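Local coordinates for protein pyridine synthase TbtD (Thermobispora bispora, PDB 5WA4) that probably forms the central pyridine ring of the thiopeptide antibiotic thiomuracin by a formal [4+2] aza-cycloaddition, and binds the precursor's leader peptide, at residues F34-L47 and R57-V71. Numbering follows the deposited sequence.
Sequences FAAFAAQAPMAYFL and RIYVSTTREALEAVV
The F37 ring takes V71 CG2 over the centre of one face, 3.3 Å from the ring centroid, while F34 O lies over the rim of the opposite face and A41 O sits at the edge. The F34 ring carries A44 CB on one face, toward the rim, and meets I58 CG2 edge-on, 3.8 Å from CE1. F34 CE2 in turn lies at the edge of the F46 ring, with which R327 makes a cation-pi contact. On the other side of the sheet, the Y45 and Y59 rings are nearly parallel (23°) but offset, centroids 4.7 Å apart. With CG of Y45 between its backbone N and carbonyl carbon (chi1 76°), Y59 CD2 comes over the rim of one Y45 face, and Y45 OH over the rim of one Y59 face. L47 CD1 reaches Y59 CE2 at 3.5 Å. In the loop before strand 44-49, A41 CB touches T62 CG2, 3.5 Å away, and Q40 CB packs on V70 CG1 of helix 64-85. Y45 and Y59 exchange backbone N-H...O bonds, as do L47 and R57, and S61 N adds one to M43 O; this ladder makes 44-49 and 55-62 an antiparallel beta hairpin at one margin of a four-stranded sheet, with F34 and F37 packed on one face.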
# COMPACT_ATOMS: atom_id res chain seq x y z
N PHE E 34 40.92 19.17 -26.42
CA PHE E 34 41.06 19.51 -25.01
C PHE E 34 42.49 19.87 -24.65
O PHE E 34 42.72 20.79 -23.86
CB PHE E 34 40.59 18.35 -24.11
CG PHE E 34 39.11 18.33 -23.83
CD1 PHE E 34 38.21 18.96 -24.68
CD2 PHE E 34 38.62 17.67 -22.71
CE1 PHE E 34 36.84 18.94 -24.42
CE2 PHE E 34 37.26 17.64 -22.44
CZ PHE E 34 36.37 18.28 -23.29
N ALA E 35 43.45 19.14 -25.21
CA ALA E 35 44.86 19.44 -24.97
C ALA E 35 45.22 20.78 -25.63
O ALA E 35 46.03 21.55 -25.11
CB ALA E 35 45.74 18.32 -25.49
N ALA E 36 44.56 21.04 -26.77
CA ALA E 36 44.79 22.24 -27.57
C ALA E 36 44.52 23.54 -26.82
O ALA E 36 45.02 24.60 -27.22
CB ALA E 36 43.94 22.19 -28.82
N PHE E 37 43.71 23.49 -25.77
CA PHE E 37 43.48 24.68 -24.95
C PHE E 37 43.65 24.41 -23.44
O PHE E 37 43.08 25.13 -22.62
CB PHE E 37 42.08 25.26 -25.24
CG PHE E 37 40.95 24.29 -25.01
CD1 PHE E 37 40.57 23.92 -23.71
CD2 PHE E 37 40.23 23.79 -26.08
CE1 PHE E 37 39.53 23.04 -23.50
CE2 PHE E 37 39.17 22.90 -25.87
CZ PHE E 37 38.82 22.53 -24.58
N ALA E 38 44.44 23.40 -23.10
CA ALA E 38 44.57 22.94 -21.71
C ALA E 38 45.46 23.80 -20.80
O ALA E 38 45.51 23.59 -19.60
CB ALA E 38 45.08 21.50 -21.69
N ALA E 39 46.20 24.75 -21.37
CA ALA E 39 46.89 25.74 -20.55
C ALA E 39 45.90 26.82 -20.14
O ALA E 39 45.99 27.38 -19.04
CB ALA E 39 48.07 26.34 -21.31
N GLN E 40 44.95 27.10 -21.02
CA GLN E 40 44.02 28.21 -20.87
C GLN E 40 42.73 27.79 -20.16
O GLN E 40 42.16 28.56 -19.36
CB GLN E 40 43.71 28.82 -22.23
CG GLN E 40 44.93 29.30 -23.03
CD GLN E 40 45.75 28.16 -23.64
OE1 GLN E 40 45.21 27.13 -24.05
NE2 GLN E 40 47.07 28.34 -23.70
N ALA E 41 42.25 26.59 -20.47
CA ALA E 41 41.02 26.07 -19.88
C ALA E 41 41.18 24.62 -19.44
O ALA E 41 40.69 23.71 -20.10
CB ALA E 41 39.89 26.18 -20.85
N PRO E 42 41.87 24.40 -18.31
CA PRO E 42 42.12 23.03 -17.82
C PRO E 42 40.85 22.33 -17.35
O PRO E 42 40.85 21.11 -17.10
CB PRO E 42 43.08 23.25 -16.64
CG PRO E 42 42.78 24.67 -16.17
CD PRO E 42 42.47 25.43 -17.44
N MET E 43 39.77 23.09 -17.27
CA MET E 43 38.55 22.61 -16.66
C MET E 43 37.53 22.18 -17.71
O MET E 43 36.67 22.96 -18.16
CB MET E 43 37.96 23.69 -15.76
CG MET E 43 37.10 23.16 -14.63
SD MET E 43 38.06 22.25 -13.43
CE MET E 43 36.74 21.69 -12.34
N ALA E 44 37.61 20.91 -18.10
CA ALA E 44 36.70 20.41 -19.11
C ALA E 44 36.28 18.96 -18.83
O ALA E 44 36.96 18.22 -18.10
CB ALA E 44 37.33 20.52 -20.47
N TYR E 45 35.13 18.59 -19.40
CA TYR E 45 34.67 17.21 -19.37
C TYR E 45 33.58 16.99 -20.41
O TYR E 45 32.99 17.94 -20.94
CB TYR E 45 34.18 16.81 -17.96
CG TYR E 45 32.82 17.33 -17.53
CD1 TYR E 45 32.67 18.60 -16.96
CD2 TYR E 45 31.68 16.54 -17.63
CE1 TYR E 45 31.42 19.07 -16.53
CE2 TYR E 45 30.42 17.00 -17.19
CZ TYR E 45 30.30 18.27 -16.65
OH TYR E 45 29.07 18.73 -16.22
N PHE E 46 33.34 15.72 -20.72
CA PHE E 46 32.33 15.36 -21.70
C PHE E 46 31.42 14.29 -21.12
O PHE E 46 31.82 13.55 -20.22
CB PHE E 46 32.97 14.89 -23.04
CG PHE E 46 34.07 13.87 -22.86
CD1 PHE E 46 33.81 12.52 -22.92
CD2 PHE E 46 35.38 14.27 -22.61
CE1 PHE E 46 34.82 11.59 -22.75
CE2 PHE E 46 36.40 13.34 -22.43
CZ PHE E 46 36.11 12.00 -22.50
N LEU E 47 30.20 14.22 -21.65
CA LEU E 47 29.26 13.16 -21.32
C LEU E 47 28.57 12.57 -22.57
O LEU E 47 28.33 13.29 -23.57
CB LEU E 47 28.19 13.67 -20.36
CG LEU E 47 28.63 14.23 -19.01
CD1 LEU E 47 27.49 15.01 -18.38
CD2 LEU E 47 29.12 13.12 -18.09
N ARG E 57 28.12 15.45 -25.06
CA ARG E 57 27.93 16.76 -24.48
C ARG E 57 29.27 17.23 -23.98
O ARG E 57 29.87 16.56 -23.12
CB ARG E 57 26.87 16.72 -23.37
CG ARG E 57 25.56 17.34 -23.77
CD ARG E 57 24.43 16.34 -23.93
NE ARG E 57 23.67 16.10 -22.71
CZ ARG E 57 22.34 16.23 -22.58
NH1 ARG E 57 21.58 16.63 -23.59
NH2 ARG E 57 21.78 15.98 -21.41
N ILE E 58 29.78 18.33 -24.53
CA ILE E 58 31.05 18.87 -24.04
C ILE E 58 30.84 20.10 -23.12
O ILE E 58 30.12 21.05 -23.45
CB ILE E 58 32.01 19.26 -25.19
CG1 ILE E 58 32.47 18.01 -25.94
CG2 ILE E 58 33.24 19.99 -24.66
CD1 ILE E 58 32.95 18.29 -27.33
N TYR E 59 31.47 20.05 -21.95
CA TYR E 59 31.42 21.16 -21.01
C TYR E 59 32.82 21.73 -20.82
O TYR E 59 33.73 20.99 -20.46
CB TYR E 59 30.84 20.71 -19.67
CG TYR E 59 29.46 20.09 -19.76
CD1 TYR E 59 28.32 20.89 -19.78
CD2 TYR E 59 29.30 18.71 -19.85
CE1 TYR E 59 27.06 20.32 -19.87
CE2 TYR E 59 28.05 18.14 -19.93
CZ TYR E 59 26.93 18.94 -19.94
OH TYR E 59 25.68 18.36 -20.03
N VAL E 60 32.99 23.02 -21.07
CA VAL E 60 34.24 23.70 -20.72
C VAL E 60 33.96 24.98 -19.92
O VAL E 60 33.00 25.71 -20.20
CB VAL E 60 35.08 24.05 -21.96
CG1 VAL E 60 36.50 24.43 -21.55
CG2 VAL E 60 35.12 22.88 -22.92
N SER E 61 34.78 25.25 -18.90
CA SER E 61 34.52 26.46 -18.11
C SER E 61 35.62 27.49 -18.23
O SER E 61 36.71 27.33 -17.67
CB SER E 61 34.28 26.11 -16.63
OG SER E 61 35.38 25.45 -16.07
N THR E 62 35.31 28.55 -18.97
CA THR E 62 36.12 29.76 -19.04
C THR E 62 35.22 30.95 -19.31
O THR E 62 34.00 30.84 -19.21
CB THR E 62 37.21 29.70 -20.15
OG1 THR E 62 36.76 28.86 -21.22
CG2 THR E 62 38.54 29.19 -19.59
N THR E 63 35.82 32.09 -19.65
CA THR E 63 35.09 33.30 -20.02
C THR E 63 34.64 33.26 -21.47
O THR E 63 35.01 32.34 -22.20
CB THR E 63 35.94 34.54 -19.84
OG1 THR E 63 37.23 34.31 -20.43
CG2 THR E 63 36.11 34.84 -18.35
N ARG E 64 33.88 34.26 -21.90
CA ARG E 64 33.45 34.30 -23.29
C ARG E 64 34.65 34.69 -24.16
O ARG E 64 34.72 34.35 -25.34
CB ARG E 64 32.27 35.26 -23.49
CG ARG E 64 32.11 35.81 -24.91
CD ARG E 64 30.89 36.70 -25.04
NE ARG E 64 31.28 38.11 -25.19
CZ ARG E 64 30.43 39.12 -25.34
NH1 ARG E 64 29.12 38.91 -25.35
NH2 ARG E 64 30.90 40.36 -25.48
N GLU E 65 35.60 35.40 -23.56
CA GLU E 65 36.73 35.90 -24.34
C GLU E 65 37.82 34.85 -24.53
O GLU E 65 38.61 34.93 -25.47
CB GLU E 65 37.32 37.16 -23.69
CG GLU E 65 36.29 38.17 -23.21
CD GLU E 65 36.49 39.54 -23.82
OE1 GLU E 65 36.63 39.64 -25.06
OE2 GLU E 65 36.53 40.54 -23.06
N ALA E 66 37.86 33.86 -23.65
CA ALA E 66 38.66 32.67 -23.91
C ALA E 66 37.91 31.78 -24.90
O ALA E 66 38.51 31.04 -25.69
CB ALA E 66 38.98 31.92 -22.63
N LEU E 67 36.58 31.89 -24.87
CA LEU E 67 35.71 31.08 -25.73
C LEU E 67 36.06 31.29 -27.20
O LEU E 67 36.50 30.35 -27.87
CB LEU E 67 34.24 31.41 -25.48
CG LEU E 67 33.19 30.40 -25.97
CD1 LEU E 67 32.98 29.29 -24.94
CD2 LEU E 67 31.86 31.08 -26.32
N GLU E 68 35.89 32.51 -27.69
CA GLU E 68 36.09 32.79 -29.11
C GLU E 68 37.57 32.77 -29.51
O GLU E 68 37.89 32.62 -30.69
CB GLU E 68 35.47 34.14 -29.47
CG GLU E 68 34.15 34.42 -28.77
CD GLU E 68 33.05 33.43 -29.13
OE1 GLU E 68 31.99 33.45 -28.46
OE2 GLU E 68 33.24 32.64 -30.09
N ALA E 69 38.46 32.90 -28.53
CA ALA E 69 39.88 32.99 -28.81
C ALA E 69 40.54 31.63 -28.98
O ALA E 69 41.22 31.40 -29.97
CB ALA E 69 40.60 33.78 -27.72
N VAL E 70 40.34 30.73 -28.02
CA VAL E 70 41.14 29.51 -28.02
C VAL E 70 40.36 28.19 -27.82
O VAL E 70 40.88 27.12 -28.17
CB VAL E 70 42.27 29.63 -26.94
CG1 VAL E 70 41.74 29.37 -25.54
CG2 VAL E 70 43.45 28.72 -27.26
N VAL E 71 39.13 28.25 -27.30
CA VAL E 71 38.38 27.01 -27.04
C VAL E 71 37.36 26.65 -28.16
O VAL E 71 37.35 25.51 -28.60
CB VAL E 71 37.68 27.06 -25.63
CG1 VAL E 71 36.35 27.78 -25.65
CG2 VAL E 71 37.48 25.66 -25.08